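Local coordinates for protein sarcosine oxidase (Pyrococcus horikoshii, PDB 1Y56) that probably serves as the FAD-bearing beta subunit of an L-proline dehydrogenase, a flavoenzyme of the FAD-dependent oxidoreductase family that oxidises L-proline, at residues 50-55 with 141-146; 61-66 with 338-343; 180-185 with 322-327. All coordinates share one frame; numbering follows the deposited sequence.

Interactions 1 and 2 are neighbours, with centres about 9 Å apart, and both touch the FAD; their segments alternate along the chain in the order 50-55, 61-66, 141-146 and 338-343. The loop 50-55 leads into helix 58-78, which carries segment 61-66, while helix 337-354 contributes to interaction 2 and packs on the loop of interaction 1. Interaction 3 is nested inside the loop closed by interaction 2. It lies across the chain's centre from interaction 1, about 36 Å away between centres, where a three-stranded antiparallel sheet meets the turn before strand 327-331. Two contacts thus border the flavin and the third joins the three-stranded sheet to the FAD-binding sheet.

Interaction 1: residues 50-55 with 141-146; sequences GIRQQF and PTDGKA. With FAD (flavin-adenine dinucleotide), chain I.
Asp143 OD2 is gripped twice by a single residue, Gln53. The backbone Gln53 N donates to Asp143 OD2 at 2.7 Å, and the side-chain Gln53 NE2 reaches the same Asp143 OD2 at 3.1 Å, almost in line with its N-H. The two donors come from opposite faces of the carboxylate plane, both well out of it. Gln53 can close this clamp because its CG stands beside its own backbone N (chi1 -60°) and the extended chain carries the amide back to the aspartate. The same Gln53 NE2 also donates to Thr142 OG1 at 3.2 Å, an oxygen that is bonded as well to Asn140.

The second carboxylate oxygen is met differently. Gln54 NE2 lies 3.0 Å from Asp143 OD1, approaching nearly along the C-O direction, with amide and carboxylate planes only 15° apart. At its other end Gln54 OE1 is bonded to Ser138. Three N-H groups across the contact therefore hold both oxygens, fixing the rotation of this buried carboxylate, and would probably offset part of its charge.

Next to it the backbones form a hydrogen-bonded antiparallel pair, the segments running 160° apart: Ile51 N to Gly144 O is 2.8 Å, and Gly144 N to Ile51 O is 3.1 Å. Beyond the pair, Ile51 CD1 rests against Ala146 CB, while Phe338 and Met339 of helix 337-354 also pack on the isoleucine.

Gly50, joined to Ile51 by a peptide modelled as cis, turns its own N-H to the cofactor, with Gly50 N 2.9 Å from FAD O4. A loop tied down by a buried aspartate thus delivers a backbone amide to the isoalloxazine carbonyl, a common device in the flavin pocket of FAD-dependent oxidoreductases.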
loop_
_atom_site.group_PDB
_atom_site.type_symbol
_atom_site.label_atom_id
_atom_site.label_comp_id
_atom_site.label_asym_id
_atom_site.label_seq_id
_atom_site.Cartn_x
_atom_site.Cartn_y
_atom_site.Cartn_z
ATOM N N GLY B 50 -15.458 -50.295 -6.992
ATOM C CA GLY B 50 -15.129 -51.653 -6.409
ATOM C C GLY B 50 -15.475 -52.641 -7.480
ATOM O O GLY B 50 -15.377 -52.258 -8.641
ATOM N N ILE B 51 -15.887 -53.883 -7.208
ATOM C CA ILE B 51 -15.699 -54.715 -6.037
ATOM C C ILE B 51 -15.529 -56.047 -6.769
ATOM O O ILE B 51 -16.316 -56.378 -7.650
ATOM C CB ILE B 51 -16.957 -54.850 -5.125
ATOM C CG1 ILE B 51 -17.354 -53.513 -4.493
ATOM C CG2 ILE B 51 -16.712 -55.886 -4.013
ATOM C CD1 ILE B 51 -18.564 -53.588 -3.571
ATOM N N ARG B 52 -14.513 -56.811 -6.400
ATOM C CA ARG B 52 -14.007 -57.858 -7.258
ATOM C C ARG B 52 -13.499 -59.023 -6.422
ATOM O O ARG B 52 -12.937 -58.818 -5.339
ATOM C CB ARG B 52 -12.845 -57.266 -8.038
ATOM C CG ARG B 52 -12.490 -57.957 -9.305
ATOM C CD ARG B 52 -10.960 -57.947 -9.538
ATOM N NE ARG B 52 -10.285 -56.701 -9.161
ATOM C CZ ARG B 52 -8.998 -56.615 -8.830
ATOM N NH1 ARG B 52 -8.491 -55.436 -8.500
ATOM N NH2 ARG B 52 -8.222 -57.695 -8.814
ATOM N N GLN B 53 -13.695 -60.246 -6.919
ATOM C CA GLN B 53 -13.125 -61.449 -6.282
ATOM C C GLN B 53 -12.068 -62.115 -7.169
ATOM O O GLN B 53 -11.466 -63.112 -6.774
ATOM C CB GLN B 53 -14.214 -62.473 -5.938
ATOM C CG GLN B 53 -15.286 -61.992 -4.978
ATOM C CD GLN B 53 -16.582 -62.763 -5.131
ATOM O OE1 GLN B 53 -16.920 -63.594 -4.282
ATOM N NE2 GLN B 53 -17.311 -62.504 -6.221
ATOM N N GLN B 54 -11.862 -61.572 -8.369
ATOM C CA GLN B 54 -10.900 -62.118 -9.327
ATOM C C GLN B 54 -9.470 -61.648 -9.032
ATOM O O GLN B 54 -8.946 -60.731 -9.660
ATOM C CB GLN B 54 -11.318 -61.803 -10.763
ATOM C CG GLN B 54 -12.626 -62.462 -11.175
ATOM C CD GLN B 54 -13.004 -62.160 -12.612
ATOM O OE1 GLN B 54 -12.308 -62.553 -13.548
ATOM N NE2 GLN B 54 -14.116 -61.452 -12.794
ATOM N N PHE B 55 -8.870 -62.296 -8.040
ATOM C CA PHE B 55 -7.484 -62.095 -7.644
ATOM C C PHE B 55 -6.698 -63.372 -7.965
ATOM O O PHE B 55 -7.271 -64.337 -8.487
ATOM C CB PHE B 55 -7.420 -61.719 -6.164
ATOM C CG PHE B 55 -7.846 -60.306 -5.894
ATOM C CD1 PHE B 55 -9.198 -59.956 -5.893
ATOM C CD2 PHE B 55 -6.898 -59.316 -5.659
ATOM C CE1 PHE B 55 -9.602 -58.630 -5.653
ATOM C CE2 PHE B 55 -7.278 -57.997 -5.416
ATOM C CZ PHE B 55 -8.630 -57.647 -5.415
ATOM N N PRO B 141 -19.974 -63.364 -12.535
ATOM C CA PRO B 141 -21.223 -62.618 -12.366
ATOM C C PRO B 141 -21.497 -62.133 -10.932
ATOM O O PRO B 141 -22.405 -61.335 -10.737
ATOM C CB PRO B 141 -22.295 -63.608 -12.835
ATOM C CG PRO B 141 -21.701 -64.964 -12.593
ATOM C CD PRO B 141 -20.196 -64.822 -12.623
ATOM N N THR B 142 -20.728 -62.583 -9.944
ATOM C CA THR B 142 -20.944 -62.122 -8.567
ATOM C C THR B 142 -20.043 -60.967 -8.107
ATOM O O THR B 142 -20.119 -60.551 -6.953
ATOM C CB THR B 142 -20.878 -63.266 -7.547
ATOM O OG1 THR B 142 -19.664 -63.998 -7.726
ATOM C CG2 THR B 142 -22.046 -64.198 -7.725
ATOM N N ASP B 143 -19.194 -60.450 -8.996
ATOM C CA ASP B 143 -18.509 -59.174 -8.752
ATOM C C ASP B 143 -19.499 -58.045 -9.043
ATOM O O ASP B 143 -20.476 -58.229 -9.776
ATOM C CB ASP B 143 -17.268 -59.021 -9.639
ATOM C CG ASP B 143 -16.197 -60.082 -9.364
ATOM O OD1 ASP B 143 -15.477 -60.442 -10.323
ATOM O OD2 ASP B 143 -16.061 -60.559 -8.213
ATOM N N GLY B 144 -19.256 -56.873 -8.474
ATOM C CA GLY B 144 -20.194 -55.777 -8.630
ATOM C C GLY B 144 -19.589 -54.415 -8.391
ATOM O O GLY B 144 -18.376 -54.251 -8.367
ATOM N N LYS B 145 -20.465 -53.435 -8.228
ATOM C CA LYS B 145 -20.079 -52.057 -8.023
ATOM C C LYS B 145 -21.021 -51.416 -7.011
ATOM O O LYS B 145 -22.157 -51.851 -6.870
ATOM C CB LYS B 145 -20.076 -51.302 -9.348
ATOM C CG LYS B 145 -21.186 -51.683 -10.263
ATOM C CD LYS B 145 -21.207 -50.817 -11.490
ATOM C CE LYS B 145 -22.604 -50.782 -12.049
ATOM N NZ LYS B 145 -22.579 -50.383 -13.457
ATOM N N ALA B 146 -20.521 -50.416 -6.285
ATOM C CA ALA B 146 -21.275 -49.705 -5.253
ATOM C C ALA B 146 -20.673 -48.312 -5.161
ATOM O O ALA B 146 -19.534 -48.124 -5.573
ATOM C CB ALA B 146 -21.154 -50.420 -3.917
HETATM P PA FAD I . -8.909 -43.187 2.949
HETATM O O1A FAD I . -7.907 -42.225 2.385
HETATM O O2A FAD I . -10.271 -43.259 2.311
HETATM O O5B FAD I . -9.034 -42.921 4.527
HETATM C C5B FAD I . -7.929 -42.456 5.285
HETATM C C4B FAD I . -8.431 -41.286 6.107
HETATM O O4B FAD I . -7.492 -41.001 7.138
HETATM C C3B FAD I . -8.594 -40.007 5.289
HETATM O O3B FAD I . -9.981 -39.634 5.241
HETATM C C2B FAD I . -7.749 -38.977 6.021
HETATM O O2B FAD I . -8.408 -37.742 6.252
HETATM C C1B FAD I . -7.526 -39.603 7.371
HETATM N N9A FAD I . -6.291 -39.100 8.010
HETATM C C8A FAD I . -5.067 -38.969 7.465
HETATM N N7A FAD I . -4.240 -38.446 8.400
HETATM C C5A FAD I . -4.958 -38.254 9.525
HETATM C C6A FAD I . -4.659 -37.769 10.793
HETATM N N6A FAD I . -3.401 -37.364 11.098
HETATM N N1A FAD I . -5.634 -37.707 11.721
HETATM C C2A FAD I . -6.893 -38.108 11.444
HETATM N N3A FAD I . -7.214 -38.583 10.230
HETATM C C4A FAD I . -6.256 -38.668 9.268
HETATM N N1 FAD I . -10.667 -49.351 -4.505
HETATM C C2 FAD I . -11.515 -50.348 -4.820
HETATM O O2 FAD I . -11.642 -51.296 -4.024
HETATM N N3 FAD I . -12.228 -50.357 -5.963
HETATM C C4 FAD I . -12.146 -49.362 -6.867
HETATM O O4 FAD I . -12.825 -49.384 -7.921
HETATM C C4X FAD I . -11.283 -48.300 -6.624
HETATM N N5 FAD I . -11.137 -47.261 -7.485
HETATM C C5X FAD I . -10.289 -46.239 -7.197
HETATM C C6 FAD I . -10.170 -45.184 -8.111
HETATM C C7 FAD I . -9.313 -44.111 -7.846
HETATM C C7M FAD I . -9.194 -42.981 -8.843
HETATM C C8 FAD I . -8.571 -44.106 -6.655
HETATM C C8M FAD I . -7.647 -43.000 -6.322
HETATM C C9 FAD I . -8.686 -45.155 -5.744
HETATM C C9A FAD I . -9.544 -46.225 -5.998
HETATM N N10 FAD I . -9.637 -47.227 -5.098
HETATM C C10 FAD I . -10.504 -48.318 -5.353
HETATM C "C1'" FAD I . -8.833 -47.197 -3.882
HETATM C "C2'" FAD I . -9.689 -46.906 -2.678
HETATM O "O2'" FAD I . -10.132 -45.559 -2.788
HETATM C "C3'" FAD I . -8.828 -47.032 -1.443
HETATM O "O3'" FAD I . -8.216 -48.328 -1.419
HETATM C "C4'" FAD I . -9.680 -46.839 -0.202
HETATM O "O4'" FAD I . -10.342 -45.562 -0.216
HETATM C "C5'" FAD I . -8.830 -46.943 1.050
HETATM O "O5'" FAD I . -9.676 -46.524 2.111
HETATM P P FAD I . -9.010 -46.002 3.453
HETATM O O1P FAD I . -7.910 -46.969 3.806
HETATM O O2P FAD I . -10.134 -45.711 4.406
HETATM O O3P FAD I . -8.282 -44.664 2.926
#

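Interaction 2: residues 61-66 with 338-343; sequences VRVMKR and FMMAPA. With FAD (flavin-adenine dinucleotide), chain I.
Helices 61-66 and 338-343 cross steeply, their axes 78° apart and 8.4 Å from each other at closest approach, with Val63 nearest Ala343 and Met64 nearest Met340. So steep a crossing confines the contact to a small apolar patch.

Met64 supplies the largest share of it from the first helix. Its side chain is folded at both outer torsions (chi2 -41°), which turns the tip in toward the second helix. There Met64 CE touches Met339 CB at 3.5 Å, and Met64 SD sits 3.6 Å from Met340 CG; the methionine chain crosses each of its two neighbours at about a right angle. One turn further along the second helix, Ala343 presses its methyl on Val63, with Ala343 CB 3.8 Å from Val63 CG1.

Helix 337-354 follows strand 327-331 of the Rossmann-type sheet and so brings its N-terminal turn to the pyrimidine carbonyl of the flavin, as in FAD-dependent oxidoreductases of this family. Met339 N donates an almost straight bond to FAD O2 (2.7 Å, N-H...O angle 172°). Such a helix N-terminus would probably draw electron density toward O2 and help to stabilise the reduced, anionic flavin. Met339 CE lies off the N3 edge of the ring, displaced to one side of its plane, 3.6 Å from FAD N3.

Met339 O faces helix 58-78, which satisfies it through the side chains of Ser67 and Trp71. Where Pro342 interrupts the helical bonding, Ala343 N makes a weak hydrogen bond to Ser67 OG, and farther out Arg66 forms a salt bridge to Glu346.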
loop_
_atom_site.group_PDB
_atom_site.type_symbol
_atom_site.label_atom_id
_atom_site.label_comp_id
_atom_site.label_asym_id
_atom_site.label_seq_id
_atom_site.Cartn_x
_atom_site.Cartn_y
_atom_site.Cartn_z
ATOM N N VAL B 61 -8.383 -64.058 -2.638
ATOM C CA VAL B 61 -9.594 -64.635 -3.188
ATOM C C VAL B 61 -10.558 -65.015 -2.069
ATOM O O VAL B 61 -11.770 -64.772 -2.185
ATOM C CB VAL B 61 -9.281 -65.831 -4.101
ATOM C CG1 VAL B 61 -10.513 -66.697 -4.325
ATOM C CG2 VAL B 61 -8.703 -65.342 -5.429
ATOM N N ARG B 62 -10.027 -65.582 -0.985
ATOM C CA ARG B 62 -10.856 -65.943 0.168
ATOM C C ARG B 62 -11.398 -64.691 0.852
ATOM O O ARG B 62 -12.589 -64.611 1.154
ATOM C CB ARG B 62 -10.101 -66.816 1.180
ATOM C CG ARG B 62 -9.201 -67.891 0.587
ATOM C CD ARG B 62 -9.417 -69.246 1.235
ATOM N NE ARG B 62 -9.687 -69.157 2.666
ATOM C CZ ARG B 62 -8.807 -69.450 3.619
ATOM N NH1 ARG B 62 -7.580 -69.853 3.304
ATOM N NH2 ARG B 62 -9.151 -69.327 4.896
ATOM N N VAL B 63 -10.523 -63.716 1.079
ATOM C CA VAL B 63 -10.916 -62.447 1.672
ATOM C C VAL B 63 -12.017 -61.738 0.853
ATOM O O VAL B 63 -13.004 -61.262 1.410
ATOM C CB VAL B 63 -9.693 -61.532 1.867
ATOM C CG1 VAL B 63 -10.107 -60.140 2.315
ATOM C CG2 VAL B 63 -8.737 -62.142 2.869
ATOM N N MET B 64 -11.851 -61.687 -0.464
ATOM C CA MET B 64 -12.843 -61.049 -1.320
ATOM C C MET B 64 -14.157 -61.831 -1.451
ATOM O O MET B 64 -15.238 -61.231 -1.535
ATOM C CB MET B 64 -12.253 -60.706 -2.690
ATOM C CG MET B 64 -11.376 -59.457 -2.654
ATOM S SD MET B 64 -12.044 -58.113 -1.616
ATOM C CE MET B 64 -13.568 -57.739 -2.501
ATOM N N LYS B 65 -14.062 -63.162 -1.462
ATOM C CA LYS B 65 -15.247 -64.003 -1.395
ATOM C C LYS B 65 -16.019 -63.627 -0.135
ATOM O O LYS B 65 -17.215 -63.333 -0.180
ATOM C CB LYS B 65 -14.878 -65.487 -1.355
ATOM C CG LYS B 65 -16.070 -66.413 -1.592
ATOM C CD LYS B 65 -16.069 -67.649 -0.684
ATOM C CE LYS B 65 -16.670 -68.883 -1.396
ATOM N NZ LYS B 65 -18.022 -68.711 -2.028
ATOM N N ARG B 66 -15.324 -63.611 0.991
ATOM C CA ARG B 66 -15.964 -63.229 2.221
ATOM C C ARG B 66 -16.492 -61.804 2.110
ATOM O O ARG B 66 -17.648 -61.532 2.440
ATOM C CB ARG B 66 -14.987 -63.357 3.379
ATOM C CG ARG B 66 -15.564 -62.939 4.698
ATOM C CD ARG B 66 -16.727 -63.793 5.027
ATOM N NE ARG B 66 -17.359 -63.322 6.241
ATOM C CZ ARG B 66 -18.661 -63.399 6.479
ATOM N NH1 ARG B 66 -19.476 -63.928 5.572
ATOM N NH2 ARG B 66 -19.140 -62.937 7.618
ATOM N N PHE B 338 -11.116 -50.349 -1.217
ATOM C CA PHE B 338 -12.550 -50.133 -0.983
ATOM C C PHE B 338 -13.314 -51.461 -0.929
ATOM O O PHE B 338 -14.029 -51.724 0.035
ATOM C CB PHE B 338 -13.145 -49.182 -2.024
ATOM C CG PHE B 338 -14.634 -49.272 -2.156
ATOM C CD1 PHE B 338 -15.210 -49.785 -3.315
ATOM C CD2 PHE B 338 -15.471 -48.833 -1.137
ATOM C CE1 PHE B 338 -16.611 -49.865 -3.455
ATOM C CE2 PHE B 338 -16.875 -48.912 -1.265
ATOM C CZ PHE B 338 -17.440 -49.425 -2.422
ATOM N N MET B 339 -13.128 -52.293 -1.953
ATOM C CA MET B 339 -13.744 -53.611 -2.016
ATOM C C MET B 339 -13.398 -54.506 -0.819
ATOM O O MET B 339 -14.234 -55.280 -0.357
ATOM C CB MET B 339 -13.398 -54.297 -3.332
ATOM C CG MET B 339 -11.926 -54.518 -3.593
ATOM S SD MET B 339 -11.672 -55.252 -5.231
ATOM C CE MET B 339 -11.438 -53.829 -6.309
ATOM N N MET B 340 -12.184 -54.379 -0.297
ATOM C CA MET B 340 -11.751 -55.233 0.812
ATOM C C MET B 340 -12.370 -54.860 2.160
ATOM O O MET B 340 -12.473 -55.701 3.059
ATOM C CB MET B 340 -10.230 -55.199 0.942
ATOM C CG MET B 340 -9.497 -56.068 -0.045
ATOM S SD MET B 340 -7.709 -55.967 0.140
ATOM C CE MET B 340 -7.480 -56.693 1.766
ATOM N N ALA B 341 -12.772 -53.598 2.288
ATOM C CA ALA B 341 -13.049 -52.988 3.583
ATOM C C ALA B 341 -13.914 -53.809 4.535
ATOM O O ALA B 341 -13.500 -54.039 5.668
ATOM C CB ALA B 341 -13.606 -51.577 3.406
ATOM N N PRO B 342 -15.110 -54.261 4.091
ATOM C CA PRO B 342 -15.979 -55.050 4.960
ATOM C C PRO B 342 -15.267 -56.246 5.565
ATOM O O PRO B 342 -15.433 -56.524 6.759
ATOM C CB PRO B 342 -17.052 -55.538 3.998
ATOM C CG PRO B 342 -17.149 -54.468 3.028
ATOM C CD PRO B 342 -15.738 -54.083 2.770
ATOM N N ALA B 343 -14.480 -56.941 4.751
ATOM C CA ALA B 343 -13.700 -58.062 5.240
ATOM C C ALA B 343 -12.556 -57.650 6.164
ATOM O O ALA B 343 -12.349 -58.296 7.195
ATOM C CB ALA B 343 -13.197 -58.913 4.096
HETATM P PA FAD I . -8.909 -43.187 2.949
HETATM O O1A FAD I . -7.907 -42.225 2.385
HETATM O O2A FAD I . -10.271 -43.259 2.311
HETATM O O5B FAD I . -9.034 -42.921 4.527
HETATM C C5B FAD I . -7.929 -42.456 5.285
HETATM C C4B FAD I . -8.431 -41.286 6.107
HETATM O O4B FAD I . -7.492 -41.001 7.138
HETATM C C3B FAD I . -8.594 -40.007 5.289
HETATM O O3B FAD I . -9.981 -39.634 5.241
HETATM C C2B FAD I . -7.749 -38.977 6.021
HETATM O O2B FAD I . -8.408 -37.742 6.252
HETATM C C1B FAD I . -7.526 -39.603 7.371
HETATM N N9A FAD I . -6.291 -39.100 8.010
HETATM C C8A FAD I . -5.067 -38.969 7.465
HETATM N N7A FAD I . -4.240 -38.446 8.400
HETATM C C5A FAD I . -4.958 -38.254 9.525
HETATM C C6A FAD I . -4.659 -37.769 10.793
HETATM N N6A FAD I . -3.401 -37.364 11.098
HETATM N N1A FAD I . -5.634 -37.707 11.721
HETATM C C2A FAD I . -6.893 -38.108 11.444
HETATM N N3A FAD I . -7.214 -38.583 10.230
HETATM C C4A FAD I . -6.256 -38.668 9.268
HETATM N N1 FAD I . -10.667 -49.351 -4.505
HETATM C C2 FAD I . -11.515 -50.348 -4.820
HETATM O O2 FAD I . -11.642 -51.296 -4.024
HETATM N N3 FAD I . -12.228 -50.357 -5.963
HETATM C C4 FAD I . -12.146 -49.362 -6.867
HETATM O O4 FAD I . -12.825 -49.384 -7.921
HETATM C C4X FAD I . -11.283 -48.300 -6.624
HETATM N N5 FAD I . -11.137 -47.261 -7.485
HETATM C C5X FAD I . -10.289 -46.239 -7.197
HETATM C C6 FAD I . -10.170 -45.184 -8.111
HETATM C C7 FAD I . -9.313 -44.111 -7.846
HETATM C C7M FAD I . -9.194 -42.981 -8.843
HETATM C C8 FAD I . -8.571 -44.106 -6.655
HETATM C C8M FAD I . -7.647 -43.000 -6.322
HETATM C C9 FAD I . -8.686 -45.155 -5.744
HETATM C C9A FAD I . -9.544 -46.225 -5.998
HETATM N N10 FAD I . -9.637 -47.227 -5.098
HETATM C C10 FAD I . -10.504 -48.318 -5.353
HETATM C "C1'" FAD I . -8.833 -47.197 -3.882
HETATM C "C2'" FAD I . -9.689 -46.906 -2.678
HETATM O "O2'" FAD I . -10.132 -45.559 -2.788
HETATM C "C3'" FAD I . -8.828 -47.032 -1.443
HETATM O "O3'" FAD I . -8.216 -48.328 -1.419
HETATM C "C4'" FAD I . -9.680 -46.839 -0.202
HETATM O "O4'" FAD I . -10.342 -45.562 -0.216
HETATM C "C5'" FAD I . -8.830 -46.943 1.050
HETATM O "O5'" FAD I . -9.676 -46.524 2.111
HETATM P P FAD I . -9.010 -46.002 3.453
HETATM O O1P FAD I . -7.910 -46.969 3.806
HETATM O O2P FAD I . -10.134 -45.711 4.406
HETATM O O3P FAD I . -8.282 -44.664 2.926
#

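Interaction 3: residues 180-185 with 322-327; sequences NEIKGV and EELNDY
Segments 180-185 and 322-327 meet at a single beta bridge, Glu181 with Asn325, whose CA atoms are 4.8 Å apart. The bond that accompanies it runs from Asn325 N to Asn180 O at 2.7 Å, the donor N lying almost in line with the C=O (C=O...N angle 177°), though the N-H itself is bent. The bridge residue Asn325 is itself part of a type II turn from Leu324 to Tyr327, whose Leu324 O is also held by Arg320 NH1.

Beside the bridge, Leu324 and Ile182 form an apolar cluster. Leu324 holds its CG opposite its own backbone N (chi1 -176°), which extends the isobutyl group toward Ile182, and the two chains cross at about a right angle. Leu324 CG comes within 3.7 Å of Ile182 CG1, and the branch Leu324 CD1 reaches 3.5 Å from Asn180 O, next to the bridging bond. Ile182 then carries on over the turn, its CD1 lying 3.6 Å from Asp326 O and 4.2 Å from Tyr327 CB. Replacing Leu324 by an alanine would probably open a gap beside Ile182 and leave its CG1 without its closest apolar neighbour across the contact.

On the outer side Glu181 bends round so that its OE2 lies 3.4 Å from Asn325 CB, a contact without a bond.

Strand 182-187 is the middle one of three antiparallel strands, a beta-meander consistent with the FAD-binding fold of the glutathione reductase type, and Tyr327 begins strand 327-331, which runs parallel to 196-199 in the mixed, Rossmann-type sheet. Ile182 also touches Val197 of that sheet. With one backbone bond and otherwise mostly van der Waals contact, the docking of meander on sheet here probably depends chiefly on the fit of Ile182 against Leu324, with charged groups kept to the solvent-facing margin.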
loop_
_atom_site.group_PDB
_atom_site.type_symbol
_atom_site.label_atom_id
_atom_site.label_comp_id
_atom_site.label_asym_id
_atom_site.label_seq_id
_atom_site.Cartn_x
_atom_site.Cartn_y
_atom_site.Cartn_z
ATOM N N ASN B 180 6.413 -49.064 26.655
ATOM C CA ASN B 180 6.026 -49.348 25.297
ATOM C C ASN B 180 4.513 -49.443 25.241
ATOM O O ASN B 180 3.957 -49.994 24.304
ATOM C CB ASN B 180 6.731 -50.599 24.782
ATOM C CG ASN B 180 8.204 -50.339 24.446
ATOM O OD1 ASN B 180 8.607 -49.196 24.200
ATOM N ND2 ASN B 180 9.007 -51.401 24.426
ATOM N N GLU B 181 3.869 -48.883 26.265
ATOM C CA GLU B 181 2.427 -48.755 26.341
ATOM C C GLU B 181 1.970 -47.483 25.658
ATOM O O GLU B 181 2.488 -46.414 25.940
ATOM C CB GLU B 181 1.975 -48.679 27.808
ATOM C CG GLU B 181 1.144 -49.860 28.315
ATOM C CD GLU B 181 1.959 -51.145 28.440
ATOM O OE1 GLU B 181 2.887 -51.186 29.282
ATOM O OE2 GLU B 181 1.668 -52.115 27.699
ATOM N N ILE B 182 0.993 -47.597 24.767
ATOM C CA ILE B 182 0.237 -46.434 24.339
ATOM C C ILE B 182 -0.586 -45.987 25.548
ATOM O O ILE B 182 -1.163 -46.814 26.250
ATOM C CB ILE B 182 -0.720 -46.766 23.168
ATOM C CG1 ILE B 182 0.064 -47.183 21.929
ATOM C CG2 ILE B 182 -1.635 -45.577 22.838
ATOM C CD1 ILE B 182 -0.786 -47.879 20.879
ATOM N N LYS B 183 -0.625 -44.682 25.785
ATOM C CA LYS B 183 -1.412 -44.120 26.870
ATOM C C LYS B 183 -2.456 -43.158 26.342
ATOM O O LYS B 183 -3.517 -42.998 26.936
ATOM C CB LYS B 183 -0.516 -43.392 27.874
ATOM C CG LYS B 183 0.448 -44.295 28.634
ATOM C CD LYS B 183 -0.264 -45.107 29.712
ATOM C CE LYS B 183 0.751 -45.810 30.604
ATOM N NZ LYS B 183 0.132 -46.726 31.596
ATOM N N GLY B 184 -2.161 -42.508 25.228
ATOM C CA GLY B 184 -3.070 -41.512 24.705
ATOM C C GLY B 184 -2.777 -41.143 23.280
ATOM O O GLY B 184 -1.655 -41.297 22.804
ATOM N N VAL B 185 -3.802 -40.667 22.591
ATOM C CA VAL B 185 -3.621 -40.133 21.259
ATOM C C VAL B 185 -3.794 -38.612 21.318
ATOM O O VAL B 185 -4.865 -38.101 21.615
ATOM C CB VAL B 185 -4.521 -40.856 20.208
ATOM C CG1 VAL B 185 -5.923 -41.050 20.734
ATOM C CG2 VAL B 185 -4.533 -40.117 18.876
ATOM N N GLU B 322 3.926 -55.326 17.328
ATOM C CA GLU B 322 4.150 -55.942 18.635
ATOM C C GLU B 322 4.929 -55.061 19.622
ATOM O O GLU B 322 4.695 -55.114 20.839
ATOM C CB GLU B 322 4.855 -57.288 18.448
ATOM C CG GLU B 322 4.403 -58.365 19.417
ATOM C CD GLU B 322 3.038 -58.964 19.063
ATOM O OE1 GLU B 322 2.797 -59.241 17.865
ATOM O OE2 GLU B 322 2.216 -59.171 19.988
ATOM N N GLU B 323 5.844 -54.255 19.090
ATOM C CA GLU B 323 6.757 -53.458 19.916
ATOM C C GLU B 323 6.131 -52.168 20.440
ATOM O O GLU B 323 6.682 -51.524 21.339
ATOM C CB GLU B 323 8.089 -53.192 19.196
ATOM C CG GLU B 323 8.002 -53.159 17.679
ATOM C CD GLU B 323 7.892 -54.551 17.031
ATOM O OE1 GLU B 323 7.740 -54.618 15.796
ATOM O OE2 GLU B 323 7.952 -55.578 17.737
ATOM N N LEU B 324 4.988 -51.790 19.880
ATOM C CA LEU B 324 4.165 -50.775 20.515
ATOM C C LEU B 324 2.919 -51.457 21.026
ATOM O O LEU B 324 2.251 -52.188 20.287
ATOM C CB LEU B 324 3.816 -49.625 19.570
ATOM C CG LEU B 324 3.028 -48.464 20.199
ATOM C CD1 LEU B 324 3.680 -47.930 21.471
ATOM C CD2 LEU B 324 2.837 -47.334 19.206
ATOM N N ASN B 325 2.616 -51.234 22.299
ATOM C CA ASN B 325 1.538 -51.988 22.913
ATOM C C ASN B 325 0.129 -51.524 22.640
ATOM O O ASN B 325 -0.425 -50.607 23.277
ATOM C CB ASN B 325 1.812 -52.438 24.340
ATOM C CG ASN B 325 2.440 -53.810 24.370
ATOM O OD1 ASN B 325 3.525 -54.014 23.820
ATOM N ND2 ASN B 325 1.740 -54.776 24.962
ATOM N N ASP B 326 -0.372 -52.228 21.620
ATOM C CA ASP B 326 -1.725 -52.265 21.074
ATOM C C ASP B 326 -1.859 -51.333 19.880
ATOM O O ASP B 326 -2.857 -50.625 19.711
ATOM C CB ASP B 326 -2.793 -52.126 22.157
ATOM C CG ASP B 326 -2.514 -53.040 23.364
ATOM O OD1 ASP B 326 -2.052 -54.195 23.163
ATOM O OD2 ASP B 326 -2.739 -52.581 24.514
ATOM N N TYR B 327 -0.822 -51.374 19.045
ATOM C CA TYR B 327 -0.798 -50.659 17.786
ATOM C C TYR B 327 -1.123 -51.633 16.676
ATOM O O TYR B 327 -0.528 -52.706 16.590
ATOM C CB TYR B 327 0.576 -50.041 17.545
ATOM C CG TYR B 327 0.630 -49.085 16.379
ATOM C CD1 TYR B 327 -0.021 -47.866 16.435
ATOM C CD2 TYR B 327 1.350 -49.390 15.228
ATOM C CE1 TYR B 327 0.021 -46.964 15.372
ATOM C CE2 TYR B 327 1.403 -48.492 14.150
ATOM C CZ TYR B 327 0.733 -47.273 14.238
ATOM O OH TYR B 327 0.770 -46.359 13.206
#